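Local coordinates for protein TRAP dicarboxylate transporter, DctP subunit (Anaerococcus prevoti, PDB 4N91) that binds D-glucuronate, in both its alpha and beta forms, as the extracytoplasmic solute-binding component of what is probably a TRAP transport system, at residues S153-T158 against Y232-H237; P162-E167 against E294-D299; N216-T221 against D282-K287. One frame throughout, in Å; residues are numbered along the deposited sequence.

Interaction 1. Residues S153-T158 against Y232-H237; sequences SRSFYT and YSYDMH. With BDP (beta-D-glucopyranuronic acid), chain C.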
# COMPACT_ATOMS: atom_id res chain seq x y z
N SER A 153 -0.80 6.72 -5.95
CA SER A 153 0.61 6.66 -6.31
C SER A 153 1.44 7.38 -5.24
O SER A 153 0.92 8.24 -4.53
CB SER A 153 0.87 7.31 -7.67
OG SER A 153 0.63 8.70 -7.62
N ARG A 154 2.70 6.98 -5.12
CA ARG A 154 3.60 7.55 -4.13
C ARG A 154 4.55 8.54 -4.78
O ARG A 154 5.16 8.25 -5.81
CB ARG A 154 4.38 6.44 -3.43
CG ARG A 154 3.45 5.46 -2.73
CD ARG A 154 4.16 4.36 -2.08
NE ARG A 154 4.91 4.72 -0.88
CZ ARG A 154 4.46 4.61 0.37
NH1 ARG A 154 3.22 4.20 0.60
NH2 ARG A 154 5.26 4.92 1.38
N SER A 155 4.65 9.71 -4.18
CA SER A 155 5.53 10.77 -4.62
C SER A 155 6.24 11.39 -3.42
O SER A 155 5.72 11.34 -2.31
CB SER A 155 4.70 11.87 -5.26
OG SER A 155 4.22 11.48 -6.53
N PHE A 156 7.37 12.06 -3.68
CA PHE A 156 8.16 12.69 -2.61
C PHE A 156 7.53 13.96 -2.07
O PHE A 156 7.02 14.80 -2.81
CB PHE A 156 9.57 12.98 -3.13
CG PHE A 156 10.37 11.74 -3.40
CD1 PHE A 156 10.76 10.94 -2.36
CD2 PHE A 156 10.71 11.37 -4.70
CE1 PHE A 156 11.46 9.76 -2.60
CE2 PHE A 156 11.41 10.22 -4.93
CZ PHE A 156 11.78 9.41 -3.89
N TYR A 157 7.63 14.13 -0.76
CA TYR A 157 7.33 15.42 -0.15
C TYR A 157 8.39 15.71 0.90
O TYR A 157 8.93 14.82 1.56
CB TYR A 157 5.93 15.49 0.45
CG TYR A 157 5.49 14.33 1.35
CD1 TYR A 157 4.90 13.20 0.82
CD2 TYR A 157 5.65 14.40 2.74
CE1 TYR A 157 4.46 12.16 1.63
CE2 TYR A 157 5.23 13.37 3.55
CZ TYR A 157 4.62 12.26 3.00
OH TYR A 157 4.17 11.23 3.80
N THR A 158 8.72 16.99 1.02
CA THR A 158 9.81 17.42 1.84
C THR A 158 9.47 18.72 2.58
O THR A 158 8.54 19.43 2.21
CB THR A 158 11.03 17.70 0.95
OG1 THR A 158 10.62 18.58 -0.10
CG2 THR A 158 11.58 16.41 0.33
N TYR A 232 5.20 19.03 -2.25
CA TYR A 232 4.79 17.70 -2.69
C TYR A 232 5.01 17.64 -4.18
O TYR A 232 4.37 18.37 -4.94
CB TYR A 232 3.34 17.41 -2.33
CG TYR A 232 2.88 15.99 -2.63
CD1 TYR A 232 2.51 15.61 -3.90
CD2 TYR A 232 2.77 15.05 -1.62
CE1 TYR A 232 2.06 14.32 -4.17
CE2 TYR A 232 2.34 13.74 -1.89
CZ TYR A 232 1.98 13.40 -3.19
OH TYR A 232 1.55 12.14 -3.47
N SER A 233 5.92 16.76 -4.60
CA SER A 233 6.40 16.72 -5.97
C SER A 233 6.01 15.41 -6.68
O SER A 233 6.50 14.35 -6.32
CB SER A 233 7.92 16.89 -5.97
OG SER A 233 8.44 16.83 -7.29
N TYR A 234 5.16 15.50 -7.69
CA TYR A 234 4.54 14.35 -8.32
C TYR A 234 5.47 13.57 -9.24
O TYR A 234 5.27 13.52 -10.47
CB TYR A 234 3.31 14.81 -9.10
CG TYR A 234 2.03 15.00 -8.29
CD1 TYR A 234 1.29 13.91 -7.88
CD2 TYR A 234 1.54 16.26 -8.00
CE1 TYR A 234 0.12 14.06 -7.18
CE2 TYR A 234 0.36 16.42 -7.28
CZ TYR A 234 -0.35 15.30 -6.90
OH TYR A 234 -1.53 15.44 -6.23
N ASP A 235 6.49 12.96 -8.66
CA ASP A 235 7.35 12.08 -9.42
C ASP A 235 6.67 10.72 -9.65
O ASP A 235 7.03 10.00 -10.58
CB ASP A 235 8.70 11.91 -8.76
CG ASP A 235 8.62 11.13 -7.47
OD1 ASP A 235 7.92 11.60 -6.57
OD2 ASP A 235 9.26 10.05 -7.37
N MSE A 236 5.69 10.40 -8.80
CA MSE A 236 4.84 9.20 -8.93
C MSE A 236 5.64 7.91 -9.21
O MSE A 236 5.37 7.16 -10.18
CB MSE A 236 3.76 9.45 -9.99
CG MSE A 236 2.80 10.56 -9.60
SE MSE A 236 1.58 11.07 -11.03
CE MSE A 236 0.52 9.43 -11.02
N HIS A 237 6.58 7.61 -8.32
CA HIS A 237 7.53 6.53 -8.56
C HIS A 237 6.94 5.15 -8.42
O HIS A 237 7.45 4.21 -9.03
CB HIS A 237 8.78 6.66 -7.69
CG HIS A 237 8.50 6.98 -6.25
ND1 HIS A 237 8.65 8.25 -5.75
CD2 HIS A 237 8.14 6.20 -5.20
CE1 HIS A 237 8.36 8.25 -4.47
NE2 HIS A 237 8.05 7.03 -4.11
C1 BDP C . -0.15 4.27 2.77
C2 BDP C . -0.60 2.88 2.70
C3 BDP C . -0.37 2.20 4.01
C4 BDP C . 1.01 2.23 4.38
C5 BDP C . 1.48 3.63 4.39
C6 BDP C . 3.01 3.72 4.63
O2 BDP C . -2.07 3.04 2.63
O3 BDP C . -0.86 0.82 3.95
O4 BDP C . 1.28 1.62 5.54
O5 BDP C . 1.23 4.27 3.10
O6A BDP C . 3.42 3.16 5.67
O1 BDP C . -0.14 4.77 1.41
O6B BDP C . 3.69 4.51 3.93
O HOH W 1 1.58 10.89 -6.06
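In the mixed four-stranded sheet of this solute-binding protein, strands 154-158 and 231-238 pair antiparallel, with Tyr157 and Tyr232 as a non-hydrogen-bonded pair. Beside them Ser233 N donates to Phe156 O at 2.9 Å. An inverse gamma turn centred on Tyr234 then brings side chains into the pairing: Asp235 OD1 accepts from Phe156 N (3.0 Å), and Ser155 OG from the N of Met236, a selenomethionine (2.9 Å). His237 has CG wedged between its backbone N and carbonyl carbon (chi1 45°), which brings CE1 over the centre of the Phe156 ring, 3.6 Å above the plane. Its ND1 makes a very short bond of 2.5 Å to Asp235 OD2. Replacing Phe156 by an alanine would probably open a gap against the imidazole and carboxylate, leaving the pair freer to shift. Arg154 carries the contact to the pocket: NH2 donates to O6B of the bound beta-D-glucuronate at 3.0 Å, while Glu214 OE2 forms a salt bridge with Arg154 NE and a hydrogen bond with His237 NE2. Strand 212-215 flanks 154-158 and strand 294-296 flanks 231-238; helix 218-221 packs on Tyr157 and Tyr232, helix 180-188 on Phe156 and His237.

Interaction 2. Residues P162-E167 against E294-D299; sequences PVNSPE and EFIYPD
Ile296 is the first residue of 294-299 to meet 162-167, and it does so with both of its branches. The longer one runs out to CD1, which touches CB of the Pro162 ring at 3.6 Å, an apolar contact near the protein surface. The shorter one stands anti to the backbone N, because CG1 takes the place beside that nitrogen (chi1 -61°); its CG2 is thereby turned to the amide of Asn164, 3.7 Å from ND2, and also lies near the carbonyl oxygen of Val163. The two side chains, Asn164 and Ile296, cross at about a right angle, and the amide nitrogen meets a methyl group, a packing contact and not a bond. Tyr297 points the other way, and its ring packs against that of Tyr234. Pro298 returns to the contact, its CB resting 3.5 Å from Asn164 O. That same oxygen is gripped by two waters which extend the contact to Asp299. One donates to Asn164 O at 2.7 Å and to Asp299 O at 2.8 Å; the other donates to Asn164 O at 2.9 Å and accepts from Asp299 N at 3.0 Å. Direct contacts are few and are all van der Waals; the two waters supply the polar links. Both backbones are fixed locally as well: Asp168 OD2 accepts from Asn164 N and Ser165 N, and Asp299 OD1 caps Lys301 N where helix 301-317 begins. Far from the sugar site, this is surface packing at the margin of an alpha/beta domain of the periplasmic-binding-protein type, joining the loop after strand 154-158 to the outermost strand 294-296 and the turn that follows it.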
# COMPACT_ATOMS: atom_id res chain seq x y z
N PRO A 162 12.35 22.01 -2.20
CA PRO A 162 11.53 21.30 -3.17
C PRO A 162 12.34 20.28 -3.97
O PRO A 162 13.52 20.49 -4.26
CB PRO A 162 11.02 22.43 -4.09
CG PRO A 162 11.99 23.52 -3.92
CD PRO A 162 12.44 23.46 -2.51
N VAL A 163 11.69 19.20 -4.35
CA VAL A 163 12.31 18.18 -5.21
C VAL A 163 11.85 18.39 -6.65
O VAL A 163 10.66 18.27 -6.98
CB VAL A 163 11.95 16.77 -4.70
CG1 VAL A 163 12.56 15.72 -5.62
CG2 VAL A 163 12.43 16.61 -3.26
N ASN A 164 12.81 18.73 -7.50
CA ASN A 164 12.57 18.85 -8.94
C ASN A 164 13.20 17.72 -9.77
O ASN A 164 12.75 17.44 -10.89
CB ASN A 164 13.10 20.18 -9.41
CG ASN A 164 12.37 21.34 -8.77
OD1 ASN A 164 12.93 22.10 -7.96
ND2 ASN A 164 11.10 21.47 -9.11
N SER A 165 14.24 17.11 -9.23
CA SER A 165 14.92 15.99 -9.87
C SER A 165 15.62 15.18 -8.79
O SER A 165 15.71 15.61 -7.64
CB SER A 165 15.93 16.48 -10.90
OG SER A 165 17.02 17.10 -10.24
N PRO A 166 16.11 13.99 -9.14
CA PRO A 166 16.77 13.14 -8.16
C PRO A 166 17.90 13.82 -7.39
O PRO A 166 18.04 13.54 -6.20
CB PRO A 166 17.29 11.98 -9.03
CG PRO A 166 16.32 11.89 -10.12
CD PRO A 166 15.95 13.32 -10.44
N GLU A 167 18.68 14.70 -8.02
CA GLU A 167 19.78 15.34 -7.28
C GLU A 167 19.32 16.13 -6.03
O GLU A 167 20.09 16.30 -5.09
CB GLU A 167 20.65 16.21 -8.20
CG GLU A 167 19.93 17.37 -8.83
CD GLU A 167 20.80 18.13 -9.82
OE1 GLU A 167 21.73 18.83 -9.38
OE2 GLU A 167 20.57 18.01 -11.05
N GLU A 294 2.35 23.15 -1.46
CA GLU A 294 2.58 23.44 -2.86
C GLU A 294 2.83 22.17 -3.64
O GLU A 294 3.72 21.37 -3.30
CB GLU A 294 3.75 24.41 -3.01
CG GLU A 294 4.12 24.69 -4.47
CD GLU A 294 5.30 25.60 -4.59
OE1 GLU A 294 5.65 26.23 -3.57
OE2 GLU A 294 5.86 25.71 -5.70
N PHE A 295 2.04 21.96 -4.68
CA PHE A 295 2.21 20.80 -5.53
C PHE A 295 3.13 21.16 -6.69
O PHE A 295 2.99 22.21 -7.33
CB PHE A 295 0.85 20.27 -6.00
CG PHE A 295 0.04 19.67 -4.90
CD1 PHE A 295 0.33 18.40 -4.45
CD2 PHE A 295 -0.99 20.36 -4.30
CE1 PHE A 295 -0.39 17.82 -3.44
CE2 PHE A 295 -1.71 19.81 -3.26
CZ PHE A 295 -1.42 18.52 -2.83
N ILE A 296 4.12 20.31 -6.91
CA ILE A 296 5.07 20.44 -8.00
C ILE A 296 4.90 19.28 -8.97
O ILE A 296 4.57 18.16 -8.56
CB ILE A 296 6.51 20.45 -7.43
CG1 ILE A 296 6.67 21.65 -6.48
CG2 ILE A 296 7.53 20.49 -8.55
CD1 ILE A 296 7.94 21.59 -5.67
N TYR A 297 5.10 19.56 -10.27
CA TYR A 297 4.92 18.57 -11.33
C TYR A 297 6.21 18.40 -12.09
O TYR A 297 6.39 18.99 -13.17
CB TYR A 297 3.77 19.01 -12.26
CG TYR A 297 2.50 19.24 -11.48
CD1 TYR A 297 1.63 18.21 -11.23
CD2 TYR A 297 2.22 20.48 -10.93
CE1 TYR A 297 0.48 18.41 -10.48
CE2 TYR A 297 1.07 20.69 -10.18
CZ TYR A 297 0.21 19.64 -9.95
OH TYR A 297 -0.92 19.84 -9.19
N PRO A 298 7.14 17.62 -11.53
CA PRO A 298 8.47 17.51 -12.11
C PRO A 298 8.49 16.63 -13.36
O PRO A 298 7.59 15.82 -13.57
CB PRO A 298 9.28 16.85 -11.00
CG PRO A 298 8.26 15.97 -10.30
CD PRO A 298 7.01 16.81 -10.30
N ASP A 299 9.53 16.80 -14.16
CA ASP A 299 9.83 15.89 -15.24
C ASP A 299 10.13 14.52 -14.63
O ASP A 299 11.04 14.39 -13.82
CB ASP A 299 11.03 16.45 -15.98
CG ASP A 299 11.46 15.59 -17.14
OD1 ASP A 299 10.77 14.59 -17.47
OD2 ASP A 299 12.50 15.93 -17.73
O HOH W 2 13.27 15.83 -12.97
O HOH W 3 11.47 18.82 -13.09

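Interaction 3. Residues N216-T221 against D282-K287; sequences NEMSLT and DKAKEK
Ala284 CB lies 3.5 Å from Thr221 OG1; its 3.8 Å approach to SE of Met218, a selenomethionine, holds for one of two modelled conformers and is less certain. Thr221 uses its other branch as well. With OG1 held between the backbone N and the carbonyl carbon (chi1 55°), the methyl CG2 reaches Ala284 O at 3.5 Å and Lys287 CG at 3.6 Å, and the threonine and lysine side chains slide past each other in opposite directions. On the far side of Ala284, Glu217 and Lys285 cross obliquely: Glu217 OE2 lies 3.5 Å from Lys285 CE but 4.4 Å from Lys285 NZ, too far for a salt bridge. The contact thus packs a short, weakly bonded helix, 218-221, on the long helix 256-290; a small alanine lets the two backbones come close, with Met218 and Ala284 CA atoms 5.6 Å apart. Further out, Tyr234 OH hydrogen-bonds to Glu217 OE2, the same oxygen that Lys285 CE approaches, which would limit the turning of the carboxylate. At the head of the short helix, Asn216 OD1 accepts a weak capping bond from Met218 N (3.0 Å). The ND2 of Asn216 is in turn held by Ala151 O, and the residue touches both Trp277 of the long helix and the bound beta-D-glucuronate.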
# COMPACT_ATOMS: atom_id res chain seq x y z
N ASN A 216 1.09 8.83 -1.08
CA ASN A 216 -0.04 9.50 -1.69
C ASN A 216 -0.44 10.75 -0.90
O ASN A 216 0.11 11.05 0.16
CB ASN A 216 -1.21 8.53 -1.84
CG ASN A 216 -1.71 7.99 -0.52
OD1 ASN A 216 -1.97 8.76 0.45
ND2 ASN A 216 -1.82 6.67 -0.43
N GLU A 217 -1.42 11.48 -1.41
CA GLU A 217 -1.81 12.75 -0.84
C GLU A 217 -2.51 12.66 0.52
O GLU A 217 -2.50 13.63 1.26
CB GLU A 217 -2.68 13.52 -1.81
CG GLU A 217 -2.03 13.74 -3.17
CD GLU A 217 -2.34 12.68 -4.22
OE1 GLU A 217 -2.51 11.48 -3.89
OE2 GLU A 217 -2.43 13.07 -5.42
N MSE A 218 -3.08 11.50 0.83
CA MSE A 218 -3.81 11.33 2.07
C MSE A 218 -2.89 11.41 3.28
O MSE A 218 -3.32 11.77 4.38
CB MSE A 218 -4.61 10.03 2.05
CG MSE A 218 -5.93 10.13 1.32
SE MSE A 218 -7.14 11.05 2.48
CE MSE A 218 -8.01 9.65 3.52
N SER A 219 -1.62 11.10 3.09
CA SER A 219 -0.64 11.24 4.16
C SER A 219 -0.54 12.68 4.62
O SER A 219 -0.25 12.93 5.78
CB SER A 219 0.76 10.81 3.71
OG SER A 219 0.86 9.38 3.70
N LEU A 220 -0.70 13.62 3.70
CA LEU A 220 -0.52 15.02 4.03
C LEU A 220 -1.60 15.52 4.98
O LEU A 220 -1.35 16.37 5.82
CB LEU A 220 -0.59 15.89 2.77
CG LEU A 220 0.48 15.64 1.71
CD1 LEU A 220 0.18 16.41 0.43
CD2 LEU A 220 1.84 16.03 2.27
N THR A 221 -2.80 14.99 4.81
CA THR A 221 -3.99 15.55 5.45
C THR A 221 -4.45 14.63 6.57
O THR A 221 -4.41 15.03 7.74
CB THR A 221 -5.10 15.82 4.41
OG1 THR A 221 -5.38 14.61 3.68
CG2 THR A 221 -4.67 16.92 3.45
N ASP A 282 -9.44 13.26 -3.76
CA ASP A 282 -9.85 14.58 -4.25
C ASP A 282 -9.94 15.57 -3.10
O ASP A 282 -9.41 16.68 -3.19
CB ASP A 282 -11.20 14.51 -4.95
CG ASP A 282 -11.10 13.95 -6.35
OD1 ASP A 282 -9.96 13.85 -6.87
OD2 ASP A 282 -12.16 13.62 -6.92
N LYS A 283 -10.61 15.18 -2.01
CA LYS A 283 -10.71 16.05 -0.85
C LYS A 283 -9.34 16.31 -0.22
O LYS A 283 -9.09 17.40 0.31
CB LYS A 283 -11.67 15.46 0.19
CG LYS A 283 -13.10 15.33 -0.33
CD LYS A 283 -14.10 15.17 0.81
CE LYS A 283 -15.48 14.76 0.31
NZ LYS A 283 -16.11 13.77 1.24
N ALA A 284 -8.46 15.32 -0.26
CA ALA A 284 -7.14 15.47 0.33
C ALA A 284 -6.33 16.51 -0.44
O ALA A 284 -5.65 17.37 0.14
CB ALA A 284 -6.41 14.15 0.35
N LYS A 285 -6.43 16.48 -1.76
CA LYS A 285 -5.67 17.44 -2.56
C LYS A 285 -6.12 18.86 -2.21
O LYS A 285 -5.30 19.76 -2.10
CB LYS A 285 -5.85 17.20 -4.05
CG LYS A 285 -5.23 15.91 -4.56
CD LYS A 285 -5.52 15.78 -6.05
CE LYS A 285 -5.45 14.36 -6.51
NZ LYS A 285 -5.84 14.28 -7.94
N GLU A 286 -7.43 19.06 -2.04
CA GLU A 286 -7.97 20.38 -1.76
C GLU A 286 -7.56 20.85 -0.36
O GLU A 286 -7.13 22.00 -0.17
CB GLU A 286 -9.49 20.36 -1.92
CG GLU A 286 -10.22 21.54 -1.25
CD GLU A 286 -9.87 22.88 -1.88
OE1 GLU A 286 -9.29 22.88 -2.99
OE2 GLU A 286 -10.18 23.93 -1.26
N LYS A 287 -7.69 19.97 0.62
CA LYS A 287 -7.34 20.30 1.99
C LYS A 287 -5.83 20.59 2.10
O LYS A 287 -5.42 21.52 2.79
CB LYS A 287 -7.77 19.16 2.92
CG LYS A 287 -7.26 19.27 4.34
CD LYS A 287 -8.09 20.21 5.21
CE LYS A 287 -7.43 20.41 6.58
NZ LYS A 287 -6.89 19.14 7.16

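How the interactions relate
Strand 231-238 takes part in interaction 1 and touches both of the others. Interactions 1 and 2 (centres about 8 Å apart) share its sheet: Tyr232 O and Ile296 N approach to 2.8 Å, and Ser233 OG lies 2.7 Å from Val163 O, both probable hydrogen bonds. Interaction 3, its centre about 12 Å from that of interaction 1, joins it through Tyr157 on Ser219 and Ser153 O on Asn216 CB, besides the 2.7 Å link of Tyr234 OH to Glu217 OE2. Between interactions 2 and 3 (centres about 18 Å apart) the link is thinner, Phe295 against Lys285 and Leu220. Arg154 and Asn216 bring interactions 1 and 3 to the pocket; interaction 2 lies away from it.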